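Local coordinates for USG-1 protein homolog (Pseudomonas aeruginosa, PDB 2HJS) that probably binds NAD or NADP and may act as an oxidoreductase on aldehyde or oxo groups, working as a dimer, at residues A40-A45 with V58-S63; A10-T15 with F64-V69; V18-V23 with Q47-A52; A72-A77 with C93-L98. All coordinates share one frame; numbering follows the deposited sequence.

Contact 1. Residues A40-A45 with V58-S63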
loop_
_atom_site.group_PDB
_atom_site.type_symbol
_atom_site.label_atom_id
_atom_site.label_comp_id
_atom_site.label_asym_id
_atom_site.label_seq_id
_atom_site.Cartn_x
_atom_site.Cartn_y
_atom_site.Cartn_z
ATOM N N ALA A 40 -17.723 3.802 30.119
ATOM C CA ALA A 40 -16.512 4.415 29.585
ATOM C C ALA A 40 -15.663 4.926 30.745
ATOM O O ALA A 40 -16.044 4.779 31.890
ATOM C CB ALA A 40 -16.864 5.542 28.637
ATOM N N SER A 41 -14.510 5.514 30.446
ATOM C CA SER A 41 -13.683 6.153 31.466
ATOM C C SER A 41 -14.360 7.424 31.956
ATOM O O SER A 41 -15.114 8.046 31.203
ATOM C CB SER A 41 -12.295 6.458 30.915
ATOM O OG SER A 41 -11.590 5.246 30.671
ATOM N N ALA A 42 -14.102 7.799 33.212
ATOM C CA ALA A 42 -14.696 9.000 33.835
ATOM C C ALA A 42 -14.741 10.230 32.901
ATOM O O ALA A 42 -15.655 11.056 32.999
ATOM C CB ALA A 42 -13.978 9.333 35.143
ATOM N N GLU A 43 -13.744 10.333 32.014
ATOM C CA GLU A 43 -13.735 11.286 30.888
ATOM C C GLU A 43 -15.106 11.381 30.214
ATOM O O GLU A 43 -15.791 12.411 30.316
ATOM C CB GLU A 43 -12.701 10.857 29.830
ATOM C CG GLU A 43 -11.268 11.345 30.071
ATOM C CD GLU A 43 -10.657 10.802 31.364
ATOM O OE1 GLU A 43 -10.096 11.623 32.139
ATOM O OE2 GLU A 43 -10.747 9.567 31.608
ATOM N N SER A 44 -15.486 10.281 29.555
ATOM C CA SER A 44 -16.705 10.181 28.750
ATOM C C SER A 44 -17.985 9.929 29.551
ATOM O O SER A 44 -19.084 10.104 29.022
ATOM C CB SER A 44 -16.551 9.075 27.697
ATOM O OG SER A 44 -15.282 9.117 27.070
ATOM N N ALA A 45 -17.849 9.517 30.808
ATOM C CA ALA A 45 -19.012 9.207 31.649
ATOM C C ALA A 45 -19.994 10.374 31.722
ATOM O O ALA A 45 -19.576 11.539 31.696
ATOM C CB ALA A 45 -18.567 8.806 33.045
ATOM N N VAL A 58 -24.216 6.831 29.740
ATOM C CA VAL A 58 -22.926 6.116 29.829
ATOM C C VAL A 58 -22.404 6.275 31.264
ATOM O O VAL A 58 -22.294 7.399 31.755
ATOM C CB VAL A 58 -21.883 6.660 28.819
ATOM C CG1 VAL A 58 -20.541 5.972 29.000
ATOM C CG2 VAL A 58 -22.380 6.492 27.374
ATOM N N GLY A 59 -22.108 5.153 31.926
ATOM C CA GLY A 59 -21.592 5.145 33.300
ATOM C C GLY A 59 -20.083 4.987 33.352
ATOM O O GLY A 59 -19.456 4.666 32.346
ATOM N N ASP A 60 -19.500 5.238 34.520
ATOM C CA ASP A 60 -18.052 5.157 34.712
ATOM C C ASP A 60 -17.689 3.697 34.939
ATOM O O ASP A 60 -18.181 3.086 35.877
ATOM C CB ASP A 60 -17.638 6.018 35.918
ATOM C CG ASP A 60 -16.113 6.084 36.135
ATOM O OD1 ASP A 60 -15.317 5.331 35.510
ATOM O OD2 ASP A 60 -15.699 6.920 36.970
ATOM N N VAL A 61 -16.838 3.141 34.074
ATOM C CA VAL A 61 -16.358 1.767 34.252
ATOM C C VAL A 61 -15.754 1.515 35.653
ATOM O O VAL A 61 -15.912 0.428 36.199
ATOM C CB VAL A 61 -15.400 1.312 33.114
ATOM C CG1 VAL A 61 -14.092 2.115 33.113
ATOM C CG2 VAL A 61 -15.130 -0.187 33.198
ATOM N N ASP A 62 -15.098 2.521 36.238
ATOM C CA ASP A 62 -14.466 2.363 37.555
ATOM C C ASP A 62 -15.471 2.067 38.677
ATOM O O ASP A 62 -15.141 1.368 39.628
ATOM C CB ASP A 62 -13.603 3.576 37.920
ATOM C CG ASP A 62 -12.315 3.654 37.104
ATOM O OD1 ASP A 62 -11.984 2.696 36.374
ATOM O OD2 ASP A 62 -11.618 4.690 37.202
ATOM N N SER A 63 -16.692 2.584 38.537
ATOM C CA SER A 63 -17.767 2.411 39.524
ATOM C C SER A 63 -18.618 1.155 39.337
ATOM O O SER A 63 -19.434 0.854 40.193
ATOM C CB SER A 63 -18.712 3.614 39.473
ATOM O OG SER A 63 -18.059 4.808 39.871
HETATM O O HOH W 1 -12.432 5.923 34.458
#

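Contact 2. Residues A10-T15 with F64-V69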
loop_
_atom_site.group_PDB
_atom_site.type_symbol
_atom_site.label_atom_id
_atom_site.label_comp_id
_atom_site.label_asym_id
_atom_site.label_seq_id
_atom_site.Cartn_x
_atom_site.Cartn_y
_atom_site.Cartn_z
ATOM N N ALA A 10 -22.800 -5.630 29.345
ATOM C CA ALA A 10 -22.093 -4.366 29.474
ATOM C C ALA A 10 -21.297 -4.128 28.194
ATOM O O ALA A 10 -20.760 -5.071 27.632
ATOM C CB ALA A 10 -21.147 -4.415 30.656
ATOM N N VAL A 11 -21.231 -2.879 27.736
ATOM C CA VAL A 11 -20.271 -2.486 26.695
ATOM C C VAL A 11 -19.335 -1.430 27.272
ATOM O O VAL A 11 -19.736 -0.292 27.523
ATOM C CB VAL A 11 -20.938 -1.975 25.388
ATOM C CG1 VAL A 11 -19.880 -1.508 24.357
ATOM C CG2 VAL A 11 -21.848 -3.059 24.785
ATOM N N VAL A 12 -18.088 -1.847 27.476
ATOM C CA VAL A 12 -17.016 -1.011 28.006
ATOM C C VAL A 12 -16.346 -0.321 26.837
ATOM O O VAL A 12 -15.977 -0.969 25.856
ATOM C CB VAL A 12 -16.042 -1.875 28.836
ATOM C CG1 VAL A 12 -14.893 -1.050 29.363
ATOM C CG2 VAL A 12 -16.807 -2.507 30.028
ATOM N N GLY A 13 -16.258 1.004 26.912
ATOM C CA GLY A 13 -15.719 1.830 25.825
ATOM C C GLY A 13 -16.785 2.197 24.808
ATOM O O GLY A 13 -16.515 2.352 23.622
ATOM N N ALA A 14 -18.001 2.381 25.301
ATOM C CA ALA A 14 -19.182 2.510 24.471
ATOM C C ALA A 14 -19.150 3.764 23.616
ATOM O O ALA A 14 -19.798 3.811 22.584
ATOM C CB ALA A 14 -20.450 2.487 25.343
ATOM N N THR A 15 -18.403 4.777 24.046
ATOM C CA THR A 15 -18.376 6.073 23.353
ATOM C C THR A 15 -17.255 6.121 22.299
ATOM O O THR A 15 -17.157 7.062 21.530
ATOM C CB THR A 15 -18.185 7.233 24.345
ATOM O OG1 THR A 15 -16.963 7.035 25.056
ATOM C CG2 THR A 15 -19.324 7.280 25.357
ATOM N N PHE A 64 -18.442 0.434 38.228
ATOM C CA PHE A 64 -19.428 -0.573 37.797
ATOM C C PHE A 64 -19.309 -1.929 38.482
ATOM O O PHE A 64 -18.196 -2.440 38.648
ATOM C CB PHE A 64 -19.374 -0.760 36.268
ATOM C CG PHE A 64 -20.496 -1.612 35.712
ATOM C CD1 PHE A 64 -21.802 -1.114 35.636
ATOM C CD2 PHE A 64 -20.245 -2.910 35.247
ATOM C CE1 PHE A 64 -22.839 -1.889 35.108
ATOM C CE2 PHE A 64 -21.279 -3.691 34.715
ATOM C CZ PHE A 64 -22.582 -3.177 34.659
ATOM N N ASP A 65 -20.466 -2.505 38.839
ATOM C CA ASP A 65 -20.565 -3.853 39.416
ATOM C C ASP A 65 -20.785 -4.898 38.332
ATOM O O ASP A 65 -21.924 -5.082 37.864
ATOM C CB ASP A 65 -21.719 -3.915 40.449
ATOM C CG ASP A 65 -21.817 -5.277 41.177
ATOM O OD1 ASP A 65 -20.911 -6.136 41.074
ATOM O OD2 ASP A 65 -22.839 -5.493 41.870
ATOM N N PHE A 66 -19.693 -5.579 37.940
ATOM C CA PHE A 66 -19.724 -6.577 36.860
ATOM C C PHE A 66 -20.474 -7.868 37.232
ATOM O O PHE A 66 -20.824 -8.667 36.360
ATOM C CB PHE A 66 -18.304 -6.905 36.357
ATOM C CG PHE A 66 -17.730 -5.879 35.400
ATOM C CD1 PHE A 66 -18.067 -5.902 34.042
ATOM C CD2 PHE A 66 -16.835 -4.906 35.849
ATOM C CE1 PHE A 66 -17.528 -4.963 33.129
ATOM C CE2 PHE A 66 -16.282 -3.954 34.953
ATOM C CZ PHE A 66 -16.633 -3.986 33.585
ATOM N N SER A 67 -20.742 -8.080 38.519
ATOM C CA SER A 67 -21.614 -9.194 38.884
ATOM C C SER A 67 -23.045 -8.990 38.329
ATOM O O SER A 67 -23.826 -9.960 38.201
ATOM C CB SER A 67 -21.605 -9.462 40.403
ATOM O OG SER A 67 -22.144 -8.360 41.107
ATOM N N SER A 68 -23.383 -7.753 37.954
ATOM C CA SER A 68 -24.742 -7.459 37.476
ATOM C C SER A 68 -24.972 -7.899 36.031
ATOM O O SER A 68 -26.121 -7.954 35.562
ATOM C CB SER A 68 -25.035 -5.969 37.588
ATOM O OG SER A 68 -24.228 -5.257 36.664
ATOM N N VAL A 69 -23.863 -8.170 35.316
ATOM C CA VAL A 69 -23.993 -8.589 33.943
ATOM C C VAL A 69 -23.471 -10.022 33.759
ATOM O O VAL A 69 -22.637 -10.546 34.559
ATOM C CB VAL A 69 -23.342 -7.542 32.946
ATOM C CG1 VAL A 69 -24.173 -6.284 32.920
ATOM C CG2 VAL A 69 -21.907 -7.173 33.343
#

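Contact 3. Residues V18-V23 with Q47-A52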
loop_
_atom_site.group_PDB
_atom_site.type_symbol
_atom_site.label_atom_id
_atom_site.label_comp_id
_atom_site.label_asym_id
_atom_site.label_seq_id
_atom_site.Cartn_x
_atom_site.Cartn_y
_atom_site.Cartn_z
ATOM N N VAL A 18 -15.354 2.069 17.834
ATOM C CA VAL A 18 -15.699 0.638 17.812
ATOM C C VAL A 18 -16.833 0.319 18.807
ATOM O O VAL A 18 -17.749 -0.424 18.477
ATOM C CB VAL A 18 -14.482 -0.277 18.080
ATOM C CG1 VAL A 18 -14.939 -1.702 18.223
ATOM C CG2 VAL A 18 -13.442 -0.138 16.932
ATOM N N GLY A 19 -16.783 0.903 20.006
ATOM C CA GLY A 19 -17.832 0.681 21.003
ATOM C C GLY A 19 -19.193 1.103 20.497
ATOM O O GLY A 19 -20.172 0.378 20.660
ATOM N N GLU A 20 -19.250 2.278 19.886
ATOM C CA GLU A 20 -20.471 2.814 19.282
ATOM C C GLU A 20 -21.033 1.899 18.166
ATOM O O GLU A 20 -22.245 1.662 18.082
ATOM C CB GLU A 20 -20.161 4.201 18.698
ATOM C CG GLU A 20 -21.355 5.103 18.463
ATOM C CD GLU A 20 -21.060 6.274 17.505
ATOM O OE1 GLU A 20 -19.910 6.398 17.003
ATOM O OE2 GLU A 20 -22.000 7.057 17.216
ATOM N N ALA A 21 -20.157 1.396 17.302
ATOM C CA ALA A 21 -20.602 0.504 16.226
ATOM C C ALA A 21 -21.152 -0.769 16.853
ATOM O O ALA A 21 -22.151 -1.300 16.405
ATOM C CB ALA A 21 -19.448 0.187 15.249
ATOM N N LEU A 22 -20.518 -1.233 17.919
ATOM C CA LEU A 22 -20.902 -2.486 18.528
ATOM C C LEU A 22 -22.285 -2.364 19.175
ATOM O O LEU A 22 -23.103 -3.276 19.062
ATOM C CB LEU A 22 -19.837 -2.936 19.525
ATOM C CG LEU A 22 -19.919 -4.387 20.005
ATOM C CD1 LEU A 22 -18.553 -4.823 20.459
ATOM C CD2 LEU A 22 -20.969 -4.602 21.131
ATOM N N VAL A 23 -22.560 -1.225 19.819
ATOM C CA VAL A 23 -23.872 -0.978 20.414
ATOM C C VAL A 23 -24.948 -0.935 19.328
ATOM O O VAL A 23 -26.021 -1.526 19.490
ATOM C CB VAL A 23 -23.882 0.306 21.279
ATOM C CG1 VAL A 23 -25.303 0.675 21.686
ATOM C CG2 VAL A 23 -22.979 0.114 22.523
ATOM N N GLN A 47 -22.452 11.161 29.514
ATOM C CA GLN A 47 -23.096 11.481 28.243
ATOM C C GLN A 47 -24.074 10.376 27.812
ATOM O O GLN A 47 -24.018 9.250 28.313
ATOM C CB GLN A 47 -22.066 11.830 27.166
ATOM C CG GLN A 47 -21.431 10.652 26.462
ATOM C CD GLN A 47 -20.172 11.045 25.694
ATOM O OE1 GLN A 47 -19.148 11.390 26.290
ATOM N NE2 GLN A 47 -20.239 10.980 24.367
ATOM N N ARG A 48 -24.993 10.714 26.917
ATOM C CA ARG A 48 -26.060 9.785 26.542
ATOM C C ARG A 48 -25.859 9.219 25.133
ATOM O O ARG A 48 -25.244 9.855 24.279
ATOM C CB ARG A 48 -27.444 10.442 26.692
ATOM C CG ARG A 48 -27.749 10.949 28.113
ATOM C CD ARG A 48 -29.251 11.179 28.369
ATOM N NE ARG A 48 -29.969 9.949 28.740
ATOM C CZ ARG A 48 -30.191 9.532 29.990
ATOM N NH1 ARG A 48 -29.756 10.235 31.035
ATOM N NH2 ARG A 48 -30.853 8.397 30.203
HETATM N N MSE A 49 -26.363 8.009 24.909
HETATM C CA MSE A 49 -26.293 7.371 23.599
HETATM C C MSE A 49 -27.600 6.706 23.261
HETATM O O MSE A 49 -28.273 6.173 24.137
HETATM C CB MSE A 49 -25.188 6.316 23.552
HETATM C CG MSE A 49 -23.804 6.869 23.608
HETATM SE SE MSE A 49 -22.502 5.416 23.519
HETATM C CE MSE A 49 -22.999 4.598 21.786
ATOM N N GLY A 50 -27.931 6.720 21.978
ATOM C CA GLY A 50 -29.122 6.059 21.475
ATOM C C GLY A 50 -28.971 4.552 21.436
ATOM O O GLY A 50 -27.911 4.035 21.083
ATOM N N PHE A 51 -30.032 3.854 21.828
ATOM C CA PHE A 51 -30.127 2.404 21.688
ATOM C C PHE A 51 -31.588 1.992 21.583
ATOM O O PHE A 51 -32.411 2.292 22.487
ATOM C CB PHE A 51 -29.458 1.665 22.849
ATOM C CG PHE A 51 -29.607 0.165 22.768
ATOM C CD1 PHE A 51 -28.763 -0.593 21.939
ATOM C CD2 PHE A 51 -30.614 -0.491 23.487
ATOM C CE1 PHE A 51 -28.899 -1.986 21.846
ATOM C CE2 PHE A 51 -30.766 -1.873 23.399
ATOM C CZ PHE A 51 -29.894 -2.631 22.572
ATOM N N ALA A 52 -31.915 1.304 20.489
ATOM C CA ALA A 52 -33.293 0.839 20.245
ATOM C C ALA A 52 -34.332 1.949 20.445
ATOM O O ALA A 52 -35.348 1.736 21.120
ATOM C CB ALA A 52 -33.617 -0.380 21.123
#

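Contact 4. Residues A72-A77 with C93-L98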
loop_
_atom_site.group_PDB
_atom_site.type_symbol
_atom_site.label_atom_id
_atom_site.label_comp_id
_atom_site.label_asym_id
_atom_site.label_seq_id
_atom_site.Cartn_x
_atom_site.Cartn_y
_atom_site.Cartn_z
ATOM N N ALA A 72 -19.720 -9.140 28.779
ATOM C CA ALA A 72 -19.144 -7.801 28.599
ATOM C C ALA A 72 -18.277 -7.746 27.349
ATOM O O ALA A 72 -17.399 -8.593 27.142
ATOM C CB ALA A 72 -18.343 -7.356 29.798
ATOM N N PHE A 73 -18.551 -6.748 26.516
ATOM C CA PHE A 73 -17.684 -6.433 25.392
ATOM C C PHE A 73 -16.753 -5.327 25.834
ATOM O O PHE A 73 -17.225 -4.240 26.199
ATOM C CB PHE A 73 -18.522 -5.951 24.224
ATOM C CG PHE A 73 -19.458 -6.998 23.683
ATOM C CD1 PHE A 73 -19.007 -7.933 22.735
ATOM C CD2 PHE A 73 -20.790 -7.051 24.105
ATOM C CE1 PHE A 73 -19.875 -8.899 22.209
ATOM C CE2 PHE A 73 -21.678 -8.029 23.592
ATOM C CZ PHE A 73 -21.220 -8.946 22.628
ATOM N N PHE A 74 -15.446 -5.597 25.820
ATOM C CA PHE A 74 -14.454 -4.582 26.140
ATOM C C PHE A 74 -13.910 -3.991 24.835
ATOM O O PHE A 74 -13.069 -4.591 24.173
ATOM C CB PHE A 74 -13.324 -5.169 27.000
ATOM C CG PHE A 74 -13.610 -5.183 28.486
ATOM C CD1 PHE A 74 -14.590 -6.020 29.027
ATOM C CD2 PHE A 74 -12.883 -4.364 29.353
ATOM C CE1 PHE A 74 -14.862 -6.018 30.414
ATOM C CE2 PHE A 74 -13.130 -4.374 30.729
ATOM C CZ PHE A 74 -14.127 -5.192 31.257
ATOM N N ALA A 75 -14.422 -2.821 24.475
ATOM C CA ALA A 75 -14.033 -2.117 23.268
ATOM C C ALA A 75 -13.351 -0.800 23.638
ATOM O O ALA A 75 -13.472 0.194 22.920
ATOM C CB ALA A 75 -15.278 -1.857 22.395
ATOM N N ALA A 76 -12.651 -0.784 24.771
ATOM C CA ALA A 76 -11.960 0.427 25.242
ATOM C C ALA A 76 -10.436 0.318 25.066
ATOM O O ALA A 76 -9.945 -0.669 24.540
ATOM C CB ALA A 76 -12.319 0.701 26.700
ATOM N N ALA A 77 -9.692 1.328 25.519
ATOM C CA ALA A 77 -8.226 1.261 25.487
ATOM C C ALA A 77 -7.753 -0.020 26.197
ATOM O O ALA A 77 -8.437 -0.526 27.090
ATOM C CB ALA A 77 -7.638 2.484 26.167
ATOM N N CYS A 93 -18.802 -12.694 34.919
ATOM C CA CYS A 93 -19.136 -12.095 33.664
ATOM C C CYS A 93 -18.165 -12.567 32.561
ATOM O O CYS A 93 -16.946 -12.458 32.705
ATOM C CB CYS A 93 -19.161 -10.564 33.861
ATOM S SG CYS A 93 -19.301 -9.629 32.269
ATOM N N SER A 94 -18.706 -13.112 31.467
ATOM C CA SER A 94 -17.885 -13.569 30.367
ATOM C C SER A 94 -17.400 -12.330 29.619
ATOM O O SER A 94 -18.141 -11.358 29.454
ATOM C CB SER A 94 -18.683 -14.456 29.419
ATOM O OG SER A 94 -18.798 -15.773 29.904
ATOM N N VAL A 95 -16.159 -12.351 29.170
ATOM C CA VAL A 95 -15.577 -11.148 28.588
ATOM C C VAL A 95 -15.128 -11.406 27.186
ATOM O O VAL A 95 -14.424 -12.391 26.917
ATOM C CB VAL A 95 -14.408 -10.620 29.450
ATOM C CG1 VAL A 95 -13.715 -9.439 28.782
ATOM C CG2 VAL A 95 -14.914 -10.223 30.821
ATOM N N ILE A 96 -15.520 -10.517 26.282
ATOM C CA ILE A 96 -14.907 -10.482 24.966
ATOM C C ILE A 96 -14.121 -9.173 24.845
ATOM O O ILE A 96 -14.717 -8.093 24.826
ATOM C CB ILE A 96 -15.939 -10.615 23.839
ATOM C CG1 ILE A 96 -16.581 -12.004 23.871
ATOM C CG2 ILE A 96 -15.293 -10.379 22.443
ATOM C CD1 ILE A 96 -17.936 -11.993 23.215
ATOM N N ASP A 97 -12.793 -9.276 24.783
ATOM C CA ASP A 97 -11.935 -8.106 24.795
ATOM C C ASP A 97 -11.398 -7.801 23.399
ATOM O O ASP A 97 -10.679 -8.600 22.831
ATOM C CB ASP A 97 -10.761 -8.343 25.755
ATOM C CG ASP A 97 -9.760 -7.175 25.778
ATOM O OD1 ASP A 97 -10.128 -6.036 25.397
ATOM O OD2 ASP A 97 -8.587 -7.407 26.171
ATOM N N LEU A 98 -11.746 -6.641 22.851
ATOM C CA LEU A 98 -11.352 -6.306 21.495
ATOM C C LEU A 98 -9.950 -5.655 21.431
ATOM O O LEU A 98 -9.436 -5.440 20.358
ATOM C CB LEU A 98 -12.396 -5.403 20.837
ATOM C CG LEU A 98 -13.803 -5.998 20.521
ATOM C CD1 LEU A 98 -14.744 -6.211 21.762
ATOM C CD2 LEU A 98 -14.506 -5.114 19.562
#

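Contact 1. Residues A40-A45 with V58-S63
Asp60 turns its carboxylate along the loop that follows Ala40, and the contact is organised round that group. With CG anti to the backbone N (chi1 -176°), the side chain runs past Ala45, whose CB lies 4.1 Å from Asp60 CB, and brings OD2 to 3.5 Å from Ala42 CB. OD1 faces the loop backbone: a water accepts from Ala42 N and donates to Asp60 OD1 at 3.1 Å, with a weak third bond to Asp62 OD2. The same OD1 receives the N-H of Asp62, which comes from above the carboxylate plane, 57° out of it, and closes an Asx turn. With two donors on OD1, the rotation of the carboxylate is restrained between the loop and the 3-10 turn 61-63. Nearer the strand, one branch of Val58, CG1, reaches Ala40 CB at 3.7 Å, while Val61 CG1 lies against Ala40 O. The backbones meet through Ala40 N to Gly59 O (3.0 Å) and a nearly straight bond, 175° at the hydrogen, from Val61 N to Ala40 O (2.8 Å). Beyond the segments, His84 of helix 78-90 bonds to Asp62 OD1. This is the C-terminal edge of parallel strands 36-40 and 54-60, where loops leave the sheet of a Rossmann-type domain.

Contact 2. Residues A10-T15 with F64-V69
Phe64 opens the loop by directing its ring at Ala10 of strand 9-12: with CG anti to the backbone N (chi1 -171°), CE2 comes within 4.1 Å of Ala10 CB. Asp65 turns the chain. Its OD1 takes the backbone N-H of Ser67 in an Asx turn and also Ser67 OG, 2.5 Å from Asp65 OD1, both from the same face of the carboxylate. Phe66 then brings the edge of its ring to the strand, where Val12 CG2 lies near the ring plane, 3.9 Å from Phe66 CZ, the valine standing roughly perpendicular to the phenylalanine side chain. One face of the Phe66 ring is covered by Phe64, whose CD2 sits over the ring centre, 3.7 Å above the plane. The loop thus packs on strand 9-12 at one face of the mixed sheet of the Rossmann-type domain, where Ala88 of helix 78-90 also touches Phe66. At Ser68, OG donates to Asp65 O at 2.6 Å, and the backbone N of Ser68 bonds to the same oxygen, so two donors grip this carbonyl. Val69 leads into strand 71-74 and splits its branches over Ala10: CG2 packs on Ala10 CB at 3.9 Å, whereas CG1 lies the same distance from Ala10 N.

Contact 3. Residues V18-V23 with Q47-A52
Met49, present as selenomethionine, reaches from strand 48-51 towards Glu20 of helix 17-28. Its CB already points at the helix, and chi1 of -69° sets CG anti to the carbonyl carbon. From there the chain runs straight through CG to the selenium, which passes close to Ala14 O in the turn before the helix and to Val58 CG2 of the neighbouring strand. A bend at chi3 (59°) then turns CE onto the helix surface, where the methyl lies 3.7 Å from Glu20 CG; Glu20 CA and Val23 CB are farther from it. Glu20 meets the methyl with its aliphatic part, while its OE1 forms a salt bridge with Arg167. One turn further along the helix, Val23 takes over: its CG1 is 3.7 Å from Phe51 CD1, while Val23 O lies in the plane of the Phe51 ring at its edge, 3.7 Å from CE1. No hydrogen bond joins the two segments, so the fit rests on apolar packing. Over segments 18-23 and 48-51, helix and edge strand run at 33° to each other, with a closest axis approach of 9.9 Å. Leu38 of strand 36-40 touches both Val23 and Met49, and helix 317-336 packs against Ala21 and Leu22.

Contact 4. Residues A72-A77 with C93-L98
Phe74 and Val95 meet at the apolar centre, where Phe74 CD1 lies 3.5 Å from Val95 CG1. They belong to a beta-alpha-beta crossover, in which helix 78-90 carries the chain from strand 71-74 to the adjacent parallel strand 94-97, a building unit of the Rossmann fold. The helix covers this face of the sheet: His84 touches the Phe74 side chain, and Ala85 and Ala88 rest on Val95. Ala72 extends the same face, its CB 3.5 Å from Cys93 SG. On the reverse face, Phe73 and Ile96 run alongside each other in the same direction, with Phe73 CE1 3.8 Å from Ile96 CD1; Leu22 and Leu26 of helix 17-28 touch the phenylalanine, and Leu329 and Leu333 of helix 317-336 the isoleucine. Between the two faces run four backbone hydrogen bonds. Ala72 N donates to Ser94 O, and Ala72 O accepts from Ile96 N; Ile96 O then takes the N-H of Phe74, and Phe74 O that of Leu98, each bond 2.8 Å long. Leu98 CD1 also lies 3.4 Å from Phe74 O. At the polar edge stands Asp97. Its buried carboxylate is satisfied by hydroxyls beyond the strands: OD2 by Ser81 in helix 78-90 and OD1 by Ser99. A chi1 of 177° also swings Asp97 OD1 towards the neighbouring strand, 3.7 Å from Phe74 CB.

All four contacts belong to the N-terminal Rossmann-type domain and reach one sheet, whose strand order is 48-51, 54-60, 36-40, 9-12, 71-74, 94-97, 127-129. Contacts 1 and 3 gather at the 48-51 side and alternate along the chain; both are nested within the loop closed by contact 2, and contact 4 follows in series. The centres of contacts 1 and 2 lie about 9 Å apart, as do those of contacts 2 and 4, whereas contact 3 is 13 to 15 Å from the others. Strand 9-12, in contact 2, pairs with strand 71-74 of contact 4 through Val12. Helices 17-28 and 78-90 cover opposite faces of this sheet, consistent with a dinucleotide-binding domain.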